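Local coordinates for protein aminotransferase TlmJ (Streptoalloteichus hindustanus, PDB 5UID) that probably transfers amino groups with pyridoxal 5'-phosphate as cofactor, as a DegT/DnrJ/EryC1-family aminotransferase linked to natural product biosynthesis, at residues 139-144 with 173-178; 81-86 with 111-116; 22-27 with 34-39. All coordinates share one frame; numbering follows the deposited sequence.

Contact 1. Residues 139-144 with 173-178; sequences GDLVAI and GTLGDV
Leu175 reaches across from its loop and sets one methyl, CD2, against the first turn of helix 141-151, where Leu141 and Val142 receive it. The tight part is the leucine pair. Leu175 CD2 lies 3.7 Å from Leu141 CD2 and 3.8 Å from Leu141 CG, so it meets the fork of the partner as well as one of its methyls. Leu141 holds that fork out from the helix with CG trans to the backbone N (chi1 175°), while the CG of Leu175 is trans to its own carbonyl carbon and lies beside its N. The two side chains meet at a slant, and no hydrogen bond joins the segments.

On the other flank the contact thins out. Val142 is exposed, and its CG2 touches the same Leu175 methyl at 3.8 Å. One methyl therefore serves both helix residues: Leu141 is buried and Val142 exposed, so it spans from the interior to the solvent edge. The helix settles into its own backbone bonding here, beginning with Ile144 N to Asp140 O at 2.9 Å.

The loop is held by Glu157, whose carboxylate accepts hydrogen bonds from Gly173 N and Gly176 N and a weak one from Leu175 N. Helix 141-151 is the crossover between the parallel strands 126-132 and 155-158, a beta-alpha-beta unit of the large domain. The loop feeds strand 178-182, which lies next to 155-158, and the leucine pair thus joins the start of that crossover helix to the approach of the next strand in the sheet.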
ATOM      1  N   GLY A 139      25.840  11.682   6.812  1.00 29.67           N
ATOM      2  CA  GLY A 139      26.872  10.779   7.290  1.00 31.75           C
ATOM      3  C   GLY A 139      27.998  10.604   6.283  1.00 32.68           C
ATOM      4  O   GLY A 139      28.367  11.525   5.553  1.00 30.33           O
ATOM      5  N   ASP A 140      28.544   9.391   6.248  1.00 35.04           N
ATOM      6  CA  ASP A 140      29.631   9.038   5.334  1.00 33.39           C
ATOM      7  C   ASP A 140      29.115   8.611   3.966  1.00 38.27           C
ATOM      8  O   ASP A 140      29.693   7.729   3.323  1.00 28.73           O
ATOM      9  CB  ASP A 140      30.485   7.939   5.958  1.00 34.34           C
ATOM     10  CG  ASP A 140      31.935   8.011   5.524  1.00 40.05           C
ATOM     11  OD1 ASP A 140      32.349   9.075   5.019  1.00 38.68           O
ATOM     12  OD2 ASP A 140      32.658   7.005   5.686  1.00 43.17           O
ATOM     13  N   LEU A 141      28.030   9.238   3.500  1.00 37.25           N
ATOM     14  CA  LEU A 141      27.346   8.777   2.295  1.00 33.41           C
ATOM     15  C   LEU A 141      28.256   8.807   1.073  1.00 34.58           C
ATOM     16  O   LEU A 141      28.213   7.893   0.241  1.00 31.75           O
ATOM     17  CB  LEU A 141      26.098   9.628   2.051  1.00 33.99           C
ATOM     18  CG  LEU A 141      25.330   9.348   0.756  1.00 34.41           C
ATOM     19  CD1 LEU A 141      24.828   7.911   0.715  1.00 32.61           C
ATOM     20  CD2 LEU A 141      24.180  10.327   0.597  1.00 33.89           C
ATOM     21  N   VAL A 142      29.083   9.847   0.941  1.00 28.71           N
ATOM     22  CA  VAL A 142      29.909   9.989  -0.258  1.00 31.22           C
ATOM     23  C   VAL A 142      30.946   8.873  -0.332  1.00 34.54           C
ATOM     24  O   VAL A 142      31.123   8.238  -1.377  1.00 38.52           O
ATOM     25  CB  VAL A 142      30.571  11.379  -0.298  1.00 31.33           C
ATOM     26  CG1 VAL A 142      31.588  11.450  -1.431  1.00 33.23           C
ATOM     27  CG2 VAL A 142      29.518  12.459  -0.459  1.00 30.66           C
ATOM     28  N   ALA A 143      31.647   8.617   0.775  1.00 33.99           N
ATOM     29  CA  ALA A 143      32.639   7.547   0.779  1.00 36.35           C
ATOM     30  C   ALA A 143      31.980   6.181   0.625  1.00 39.11           C
ATOM     31  O   ALA A 143      32.539   5.287  -0.022  1.00 39.53           O
ATOM     32  CB  ALA A 143      33.472   7.604   2.058  1.00 34.24           C
ATOM     33  N   ILE A 144      30.794   6.000   1.213  1.00 36.55           N
ATOM     34  CA  ILE A 144      30.069   4.741   1.060  1.00 36.15           C
ATOM     35  C   ILE A 144      29.699   4.522  -0.401  1.00 38.78           C
ATOM     36  O   ILE A 144      29.890   3.430  -0.953  1.00 36.57           O
ATOM     37  CB  ILE A 144      28.826   4.724   1.971  1.00 33.76           C
ATOM     38  CG1 ILE A 144      29.249   4.615   3.439  1.00 29.15           C
ATOM     39  CG2 ILE A 144      27.887   3.585   1.586  1.00 27.14           C
ATOM     40  CD1 ILE A 144      28.108   4.795   4.421  1.00 27.73           C
ATOM     41  N   GLY A 173      19.680  10.342  -1.453  1.00 28.08           N
ATOM     42  CA  GLY A 173      18.862   9.488  -2.287  1.00 31.46           C
ATOM     43  C   GLY A 173      19.186   9.549  -3.763  1.00 29.06           C
ATOM     44  O   GLY A 173      18.579   8.806  -4.545  1.00 31.05           O
ATOM     45  N   THR A 174      20.118  10.410  -4.170  1.00 23.25           N
ATOM     46  CA  THR A 174      20.536  10.521  -5.557  1.00 23.96           C
ATOM     47  C   THR A 174      22.010  10.203  -5.761  1.00 29.41           C
ATOM     48  O   THR A 174      22.510  10.345  -6.884  1.00 31.97           O
ATOM     49  CB  THR A 174      20.245  11.931  -6.093  1.00 32.10           C
ATOM     50  OG1 THR A 174      21.040  12.886  -5.378  1.00 29.06           O
ATOM     51  CG2 THR A 174      18.769  12.276  -5.926  1.00 28.21           C
ATOM     52  N   LEU A 175      22.724   9.790  -4.715  1.00 27.11           N
ATOM     53  CA  LEU A 175      24.142   9.473  -4.847  1.00 30.57           C
ATOM     54  C   LEU A 175      24.386   8.004  -5.153  1.00 29.73           C
ATOM     55  O   LEU A 175      25.391   7.669  -5.788  1.00 32.09           O
ATOM     56  CB  LEU A 175      24.897   9.863  -3.573  1.00 34.14           C
ATOM     57  CG  LEU A 175      25.340  11.321  -3.419  1.00 42.80           C
ATOM     58  CD1 LEU A 175      24.156  12.257  -3.233  1.00 43.00           C
ATOM     59  CD2 LEU A 175      26.318  11.449  -2.261  1.00 49.38           C
ATOM     60  N   GLY A 176      23.497   7.122  -4.713  1.00 35.61           N
ATOM     61  CA  GLY A 176      23.587   5.711  -5.015  1.00 33.79           C
ATOM     62  C   GLY A 176      22.856   5.366  -6.294  1.00 33.10           C
ATOM     63  O   GLY A 176      22.597   6.219  -7.146  1.00 34.04           O
ATOM     64  N   ASP A 177      22.509   4.089  -6.421  1.00 34.45           N
ATOM     65  CA  ASP A 177      21.790   3.611  -7.593  1.00 30.69           C
ATOM     66  C   ASP A 177      20.281   3.752  -7.443  1.00 32.70           C
ATOM     67  O   ASP A 177      19.586   4.046  -8.423  1.00 31.16           O
ATOM     68  CB  ASP A 177      22.163   2.155  -7.872  1.00 34.28           C
ATOM     69  CG  ASP A 177      23.627   1.991  -8.230  1.00 38.53           C
ATOM     70  OD1 ASP A 177      23.999   2.300  -9.381  1.00 43.12           O
ATOM     71  OD2 ASP A 177      24.411   1.578  -7.352  1.00 43.26           O
ATOM     72  N   VAL A 178      19.756   3.547  -6.236  1.00 27.28           N
ATOM     73  CA  VAL A 178      18.327   3.651  -5.967  1.00 28.35           C
ATOM     74  C   VAL A 178      18.126   4.465  -4.697  1.00 29.80           C
ATOM     75  O   VAL A 178      18.870   4.312  -3.722  1.00 31.17           O
ATOM     76  CB  VAL A 178      17.664   2.264  -5.831  1.00 26.36           C
ATOM     77  CG1 VAL A 178      16.160   2.408  -5.619  1.00 23.72           C
ATOM     78  CG2 VAL A 178      17.955   1.395  -7.056  1.00 24.27           C
TER

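Contact 2. Residues 81-86 with 111-116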
ATOM      1  N   VAL A  81      24.388  -5.874   2.543  1.00 33.73           N
ATOM      2  CA  VAL A  81      24.945  -5.201   3.709  1.00 30.74           C
ATOM      3  C   VAL A  81      24.089  -3.986   4.037  1.00 31.28           C
ATOM      4  O   VAL A  81      23.711  -3.217   3.145  1.00 31.84           O
ATOM      5  CB  VAL A  81      26.408  -4.796   3.467  1.00 24.84           C
ATOM      6  CG1 VAL A  81      26.963  -4.072   4.678  1.00 27.74           C
ATOM      7  CG2 VAL A  81      27.253  -6.023   3.143  1.00 28.80           C
ATOM      8  N   LEU A  82      23.777  -3.818   5.318  1.00 32.24           N
ATOM      9  CA  LEU A  82      23.042  -2.669   5.821  1.00 30.62           C
ATOM     10  C   LEU A  82      23.420  -2.491   7.282  1.00 33.70           C
ATOM     11  O   LEU A  82      23.737  -3.477   7.958  1.00 32.10           O
ATOM     12  CB  LEU A  82      21.521  -2.842   5.672  1.00 25.02           C
ATOM     13  CG  LEU A  82      20.751  -3.844   6.539  1.00 25.18           C
ATOM     14  CD1 LEU A  82      19.248  -3.646   6.347  1.00 22.31           C
ATOM     15  CD2 LEU A  82      21.138  -5.293   6.239  1.00 19.97           C
ATOM     16  N   PRO A  83      23.426  -1.260   7.791  1.00 29.95           N
ATOM     17  CA  PRO A  83      23.757  -1.062   9.205  1.00 33.66           C
ATOM     18  C   PRO A  83      22.722  -1.712  10.107  1.00 30.97           C
ATOM     19  O   PRO A  83      21.543  -1.824   9.758  1.00 28.81           O
ATOM     20  CB  PRO A  83      23.764   0.463   9.361  1.00 24.99           C
ATOM     21  CG  PRO A  83      22.918   0.963   8.241  1.00 28.03           C
ATOM     22  CD  PRO A  83      23.162   0.016   7.105  1.00 26.98           C
ATOM     23  N   SER A  84      23.183  -2.163  11.277  1.00 28.44           N
ATOM     24  CA  SER A  84      22.259  -2.689  12.274  1.00 30.73           C
ATOM     25  C   SER A  84      21.193  -1.664  12.629  1.00 25.86           C
ATOM     26  O   SER A  84      20.054  -2.030  12.941  1.00 26.83           O
ATOM     27  CB  SER A  84      23.026  -3.121  13.523  1.00 32.91           C
ATOM     28  OG  SER A  84      22.154  -3.682  14.487  1.00 38.93           O
ATOM     29  N   ILE A  85      21.539  -0.382  12.573  1.00 25.58           N
ATOM     30  CA  ILE A  85      20.567   0.694  12.809  1.00 24.15           C
ATOM     31  C   ILE A  85      19.909   0.968  11.463  1.00 21.44           C
ATOM     32  O   ILE A  85      20.227   1.919  10.746  1.00 28.82           O
ATOM     33  CB  ILE A  85      21.219   1.939  13.419  1.00 27.04           C
ATOM     34  CG1 ILE A  85      22.041   1.556  14.653  1.00 20.51           C
ATOM     35  CG2 ILE A  85      20.159   2.977  13.778  1.00 26.77           C
ATOM     36  CD1 ILE A  85      21.248   0.812  15.708  1.00 26.64           C
ATOM     37  N   SER A  86      18.970   0.095  11.102  1.00 21.85           N
ATOM     38  CA  SER A  86      18.184   0.253   9.888  1.00 24.89           C
ATOM     39  C   SER A  86      16.724  -0.030  10.204  1.00 28.44           C
ATOM     40  O   SER A  86      16.397  -0.661  11.211  1.00 26.19           O
ATOM     41  CB  SER A  86      18.667  -0.673   8.761  1.00 26.80           C
ATOM     42  OG  SER A  86      19.967  -0.319   8.320  1.00 28.85           O
ATOM     43  N   LEU A 111      25.110   7.231  14.907  1.00 26.13           N
ATOM     44  CA  LEU A 111      24.270   6.087  14.549  1.00 30.69           C
ATOM     45  C   LEU A 111      24.237   5.840  13.040  1.00 30.89           C
ATOM     46  O   LEU A 111      23.305   5.210  12.528  1.00 29.11           O
ATOM     47  CB  LEU A 111      22.845   6.238  15.103  1.00 25.35           C
ATOM     48  CG  LEU A 111      22.713   6.127  16.629  1.00 29.46           C
ATOM     49  CD1 LEU A 111      23.045   7.438  17.331  1.00 29.43           C
ATOM     50  CD2 LEU A 111      21.326   5.634  17.032  1.00 28.43           C
ATOM     51  N   ASN A 112      25.248   6.329  12.317  1.00 28.74           N
ATOM     52  CA  ASN A 112      25.452   6.074  10.902  1.00 29.93           C
ATOM     53  C   ASN A 112      26.693   5.211  10.698  1.00 32.40           C
ATOM     54  O   ASN A 112      27.650   5.296  11.475  1.00 30.13           O
ATOM     55  CB  ASN A 112      25.620   7.373  10.102  1.00 31.45           C
ATOM     56  CG  ASN A 112      24.305   7.903   9.555  1.00 34.70           C
ATOM     57  OD1 ASN A 112      23.369   7.142   9.302  1.00 36.07           O
ATOM     58  ND2 ASN A 112      24.234   9.215   9.360  1.00 25.79           N
ATOM     59  N   PRO A 113      26.704   4.363   9.677  1.00 29.68           N
ATOM     60  CA  PRO A 113      27.904   3.579   9.386  1.00 28.01           C
ATOM     61  C   PRO A 113      28.905   4.377   8.567  1.00 34.01           C
ATOM     62  O   PRO A 113      28.544   5.233   7.756  1.00 31.79           O
ATOM     63  CB  PRO A 113      27.358   2.395   8.583  1.00 26.94           C
ATOM     64  CG  PRO A 113      26.180   2.970   7.871  1.00 28.30           C
ATOM     65  CD  PRO A 113      25.573   3.981   8.814  1.00 25.48           C
ATOM     66  N   THR A 114      30.179   4.091   8.805  1.00 33.95           N
ATOM     67  CA  THR A 114      31.241   4.628   7.970  1.00 35.44           C
ATOM     68  C   THR A 114      31.450   3.722   6.761  1.00 33.02           C
ATOM     69  O   THR A 114      30.915   2.615   6.680  1.00 38.41           O
ATOM     70  CB  THR A 114      32.545   4.765   8.759  1.00 34.55           C
ATOM     71  OG1 THR A 114      33.063   3.462   9.054  1.00 36.26           O
ATOM     72  CG2 THR A 114      32.309   5.516  10.058  1.00 30.73           C
ATOM     73  N   ALA A 115      32.243   4.211   5.805  1.00 33.90           N
ATOM     74  CA  ALA A 115      32.625   3.369   4.677  1.00 31.06           C
ATOM     75  C   ALA A 115      33.432   2.161   5.138  1.00 43.00           C
ATOM     76  O   ALA A 115      33.348   1.089   4.528  1.00 43.24           O
ATOM     77  CB  ALA A 115      33.419   4.181   3.654  1.00 39.30           C
ATOM     78  N   ASP A 116      34.210   2.313   6.213  1.00 33.45           N
ATOM     79  CA  ASP A 116      34.974   1.187   6.744  1.00 39.52           C
ATOM     80  C   ASP A 116      34.060   0.130   7.353  1.00 41.42           C
ATOM     81  O   ASP A 116      34.338  -1.070   7.251  1.00 41.34           O
ATOM     82  CB  ASP A 116      35.987   1.681   7.779  1.00 39.64           C
ATOM     83  CG  ASP A 116      37.151   2.422   7.152  1.00 47.01           C
ATOM     84  OD1 ASP A 116      37.488   2.118   5.988  1.00 51.56           O
ATOM     85  OD2 ASP A 116      37.729   3.306   7.818  1.00 51.15           O
TER
HETATM   86  O   HOH W   1      22.518   3.619  10.281  1.00 25.33           O
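Leu111 and Ile85 bring the most surface to this buried contact between the end of a strand and the loop ahead of helix 115-119. Ile85 aims its CB at the carbonyl of Leu111, and Ile85 CB stands 4.0 Å from Leu111 O. Its CG2, trans to the backbone N with CG1 beside that N (chi1 -52°), is the branch turned to the leucine. The methyls themselves meet more loosely, Ile85 CG2 to Leu111 CD2 being 4.4 Å. Both side chains also pack on helix 346-354, Ile85 on Ala348 and Leu111 on Ala351.

Beside this pair a water bridges the two main chains, 2.9 Å from Ile85 O and likewise 2.9 Å from Leu111 O. It supplies polar company to two carbonyls that come near each other without a direct bond, although other acceptors also compete for its protons.

Strand 79-83 runs in the seven-stranded mixed sheet of the fold type I aminotransferase large domain, between the parallel strands 126-132 and 100-104, and the contact forms where it leaves the sheet. There the chain bends through an inverse gamma turn centred on Ile85, closed by a weak bond from Ser86 N to Ser84 O. Ser86 steadies the bend by folding back: Ser86 OG donates to Pro83 O at 2.6 Å, arriving tilted 24° from the carbonyl plane.

Pro83, the last residue of the strand, lays its ring obliquely against that of Pro113. Pro113 CG sits against the CB-CG bond of Pro83, 3.8 Å from both Pro83 CB and Pro83 CG. Both rings also rest on Cys104 of the neighbouring strand 100-104.

Contact 3. Residues 22-27 with 34-39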
ATOM      1  N   VAL A  22      -7.341  18.075  -1.397  1.00 23.33           N
ATOM      2  CA  VAL A  22      -8.212  16.904  -1.329  1.00 23.27           C
ATOM      3  C   VAL A  22      -9.597  17.239  -1.864  1.00 26.51           C
ATOM      4  O   VAL A  22     -10.220  16.433  -2.568  1.00 31.22           O
ATOM      5  CB  VAL A  22      -8.278  16.369   0.114  1.00 26.66           C
ATOM      6  CG1 VAL A  22      -9.303  15.255   0.221  1.00 19.96           C
ATOM      7  CG2 VAL A  22      -6.908  15.880   0.568  1.00 26.06           C
ATOM      8  N   ARG A  23     -10.097  18.437  -1.545  1.00 28.15           N
ATOM      9  CA  ARG A  23     -11.431  18.840  -1.979  1.00 28.73           C
ATOM     10  C   ARG A  23     -11.553  18.814  -3.498  1.00 35.36           C
ATOM     11  O   ARG A  23     -12.510  18.254  -4.045  1.00 22.25           O
ATOM     12  CB  ARG A  23     -11.758  20.234  -1.440  1.00 33.73           C
ATOM     13  CG  ARG A  23     -13.184  20.689  -1.731  1.00 38.35           C
ATOM     14  CD  ARG A  23     -13.426  22.131  -1.302  1.00 44.51           C
ATOM     15  NE  ARG A  23     -13.174  22.343   0.121  1.00 59.73           N
ATOM     16  CZ  ARG A  23     -12.205  23.115   0.604  1.00 67.82           C
ATOM     17  NH1 ARG A  23     -11.395  23.760  -0.225  1.00 71.83           N
ATOM     18  NH2 ARG A  23     -12.049  23.249   1.917  1.00 58.98           N
ATOM     19  N   GLU A  24     -10.587  19.411  -4.204  1.00 33.62           N
ATOM     20  CA  GLU A  24     -10.697  19.471  -5.658  1.00 34.27           C
ATOM     21  C   GLU A  24     -10.434  18.115  -6.304  1.00 28.33           C
ATOM     22  O   GLU A  24     -10.962  17.838  -7.386  1.00 34.44           O
ATOM     23  CB  GLU A  24      -9.758  20.542  -6.223  1.00 46.70           C
ATOM     24  CG  GLU A  24      -8.276  20.286  -6.043  1.00 61.97           C
ATOM     25  CD  GLU A  24      -7.428  21.443  -6.550  1.00 77.94           C
ATOM     26  OE1 GLU A  24      -7.804  22.610  -6.308  1.00 80.45           O
ATOM     27  OE2 GLU A  24      -6.394  21.186  -7.202  1.00 82.88           O
ATOM     28  N   VAL A  25      -9.639  17.256  -5.662  1.00 27.94           N
ATOM     29  CA  VAL A  25      -9.509  15.884  -6.142  1.00 31.40           C
ATOM     30  C   VAL A  25     -10.834  15.144  -5.998  1.00 26.84           C
ATOM     31  O   VAL A  25     -11.262  14.429  -6.913  1.00 29.41           O
ATOM     32  CB  VAL A  25      -8.368  15.158  -5.406  1.00 30.50           C
ATOM     33  CG1 VAL A  25      -8.321  13.695  -5.812  1.00 30.77           C
ATOM     34  CG2 VAL A  25      -7.041  15.822  -5.709  1.00 32.00           C
ATOM     35  N   PHE A  26     -11.507  15.303  -4.854  1.00 26.05           N
ATOM     36  CA  PHE A  26     -12.824  14.695  -4.675  1.00 28.62           C
ATOM     37  C   PHE A  26     -13.804  15.179  -5.735  1.00 27.76           C
ATOM     38  O   PHE A  26     -14.567  14.385  -6.299  1.00 26.75           O
ATOM     39  CB  PHE A  26     -13.373  15.003  -3.279  1.00 28.51           C
ATOM     40  CG  PHE A  26     -12.748  14.192  -2.175  1.00 29.39           C
ATOM     41  CD1 PHE A  26     -11.758  13.260  -2.448  1.00 25.68           C
ATOM     42  CD2 PHE A  26     -13.161  14.357  -0.866  1.00 22.44           C
ATOM     43  CE1 PHE A  26     -11.190  12.520  -1.431  1.00 28.46           C
ATOM     44  CE2 PHE A  26     -12.599  13.617   0.155  1.00 25.76           C
ATOM     45  CZ  PHE A  26     -11.612  12.696  -0.129  1.00 25.31           C
ATOM     46  N   ALA A  27     -13.796  16.482  -6.022  1.00 22.35           N
ATOM     47  CA  ALA A  27     -14.729  17.035  -7.000  1.00 36.69           C
ATOM     48  C   ALA A  27     -14.429  16.547  -8.413  1.00 32.85           C
ATOM     49  O   ALA A  27     -15.355  16.387  -9.217  1.00 34.15           O
ATOM     50  CB  ALA A  27     -14.699  18.561  -6.947  1.00 25.73           C
ATOM     51  N   GLY A  34      -3.361   9.454 -11.502  1.00 36.98           N
ATOM     52  CA  GLY A  34      -3.695  10.274 -12.640  1.00 37.81           C
ATOM     53  C   GLY A  34      -2.782  11.474 -12.790  1.00 42.28           C
ATOM     54  O   GLY A  34      -1.579  11.412 -12.517  1.00 38.77           O
ATOM     55  N   PRO A  35      -3.347  12.602 -13.233  1.00 36.76           N
ATOM     56  CA  PRO A  35      -2.513  13.793 -13.466  1.00 38.38           C
ATOM     57  C   PRO A  35      -1.852  14.340 -12.211  1.00 36.71           C
ATOM     58  O   PRO A  35      -0.765  14.922 -12.306  1.00 37.70           O
ATOM     59  CB  PRO A  35      -3.504  14.800 -14.069  1.00 37.51           C
ATOM     60  CG  PRO A  35      -4.850  14.334 -13.613  1.00 39.48           C
ATOM     61  CD  PRO A  35      -4.762  12.835 -13.563  1.00 30.98           C
ATOM     62  N   ARG A  36      -2.466  14.173 -11.036  1.00 34.87           N
ATOM     63  CA  ARG A  36      -1.855  14.691  -9.815  1.00 30.95           C
ATOM     64  C   ARG A  36      -0.618  13.891  -9.424  1.00 29.16           C
ATOM     65  O   ARG A  36       0.343  14.460  -8.891  1.00 27.01           O
ATOM     66  CB  ARG A  36      -2.868  14.698  -8.670  1.00 38.07           C
ATOM     67  CG  ARG A  36      -4.204  15.326  -9.034  1.00 52.90           C
ATOM     68  CD  ARG A  36      -4.034  16.760  -9.509  1.00 55.36           C
ATOM     69  NE  ARG A  36      -3.998  17.707  -8.400  1.00 61.10           N
ATOM     70  CZ  ARG A  36      -5.052  18.400  -7.978  1.00 61.17           C
ATOM     71  NH1 ARG A  36      -6.227  18.254  -8.576  1.00 58.57           N
ATOM     72  NH2 ARG A  36      -4.930  19.241  -6.959  1.00 57.00           N
ATOM     73  N   THR A  37      -0.624  12.579  -9.674  1.00 28.34           N
ATOM     74  CA  THR A  37       0.572  11.779  -9.432  1.00 28.32           C
ATOM     75  C   THR A  37       1.709  12.198 -10.357  1.00 28.13           C
ATOM     76  O   THR A  37       2.871  12.257  -9.937  1.00 24.66           O
ATOM     77  CB  THR A  37       0.253  10.293  -9.606  1.00 29.21           C
ATOM     78  OG1 THR A  37      -0.716   9.898  -8.629  1.00 35.33           O
ATOM     79  CG2 THR A  37       1.513   9.440  -9.439  1.00 24.02           C
ATOM     80  N   LYS A  38       1.389  12.511 -11.615  1.00 26.59           N
ATOM     81  CA  LYS A  38       2.416  12.969 -12.544  1.00 33.88           C
ATOM     82  C   LYS A  38       2.995  14.309 -12.105  1.00 36.80           C
ATOM     83  O   LYS A  38       4.206  14.535 -12.214  1.00 34.97           O
ATOM     84  CB  LYS A  38       1.837  13.063 -13.956  1.00 33.17           C
ATOM     85  CG  LYS A  38       2.871  13.324 -15.043  1.00 46.32           C
ATOM     86  CD  LYS A  38       2.226  13.393 -16.421  1.00 54.04           C
ATOM     87  CE  LYS A  38       3.248  13.745 -17.492  1.00 61.27           C
ATOM     88  NZ  LYS A  38       2.631  13.847 -18.847  1.00 65.78           N
ATOM     89  N   VAL A  39       2.149  15.202 -11.589  1.00 35.54           N
ATOM     90  CA  VAL A  39       2.632  16.500 -11.129  1.00 33.42           C
ATOM     91  C   VAL A  39       3.528  16.339  -9.905  1.00 30.23           C
ATOM     92  O   VAL A  39       4.599  16.953  -9.819  1.00 31.55           O
ATOM     93  CB  VAL A  39       1.445  17.441 -10.850  1.00 33.38           C
ATOM     94  CG1 VAL A  39       1.899  18.658 -10.058  1.00 26.59           C
ATOM     95  CG2 VAL A  39       0.793  17.867 -12.162  1.00 30.30           C
TER
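Arg36 is the residue of helix 35-48 that meets Glu24 and Val25 of helix 16-28, and the chain leading up to it starts at Gly34. Gly34 takes the N-cap position, and a CB there would run into the CD of Pro35, the residue that opens the helix. Asp249, the first residue of helix 249-280, gathers this helix start with its carboxylate, OD1 taking Gly34 N and Thr37 OG1 and OD2 taking Arg36 N.

Next comes Arg36 itself, whose chain bends at chi2 and again at chi3 and so swings the guanidinium back toward the earlier helix. Arg36 NH2 bonds to Glu24 OE2 in a salt bridge whose modelled length, 2.4 Å, is too short to trust in detail. The carboxylate comes in at the guanidinium edge, and in the model its plane is turned 65° from that of the arginine, so the two groups do not lie flat against each other in a two-pronged pairing. Val25 covers one face of the guanidinium off-centre, with Val25 CG2 3.8 Å from Arg36 NH1.

The contact joins two helices consecutive in the chain, 16-28 and 35-48, across the short loop between them and close to the cofactor. Val25 is buried, its side chain about 8 Å from the bound pyridoxal phosphate, and packs on Val250 of the cofactor pocket; Glu24 is exposed. The same helix meets the second subunit through Val22, Arg23 and Phe26, which pack on Leu19 and Leu14 of that chain. A leucine in place of Arg36 would probably strand the Glu24 carboxylate without this positive partner.

Thr37 follows, buried one step further along, where the helix turns its side chain away from Glu24 and to Asp249.

Contacts 1 and 2 belong to the sheet-bearing part of the chain and are neighbours, their centres about 12 Å apart. They touch directly: Asp140 OD2 takes a probable hydrogen bond from Ala115 N, and Ile144 packs near Pro113, so the start of helix 141-151 meets the start of helix 115-119. Contact 2 is fully buried and joins apolar rings and methyls with a bridging water; contact 1 is partly buried, apolar throughout, and runs out toward solvent. Contact 3 stands apart, about 33 Å and about 39 Å from them between centres, joining two helices near the cofactor and the second subunit. It alone of the three carries a salt bridge, on its exposed side.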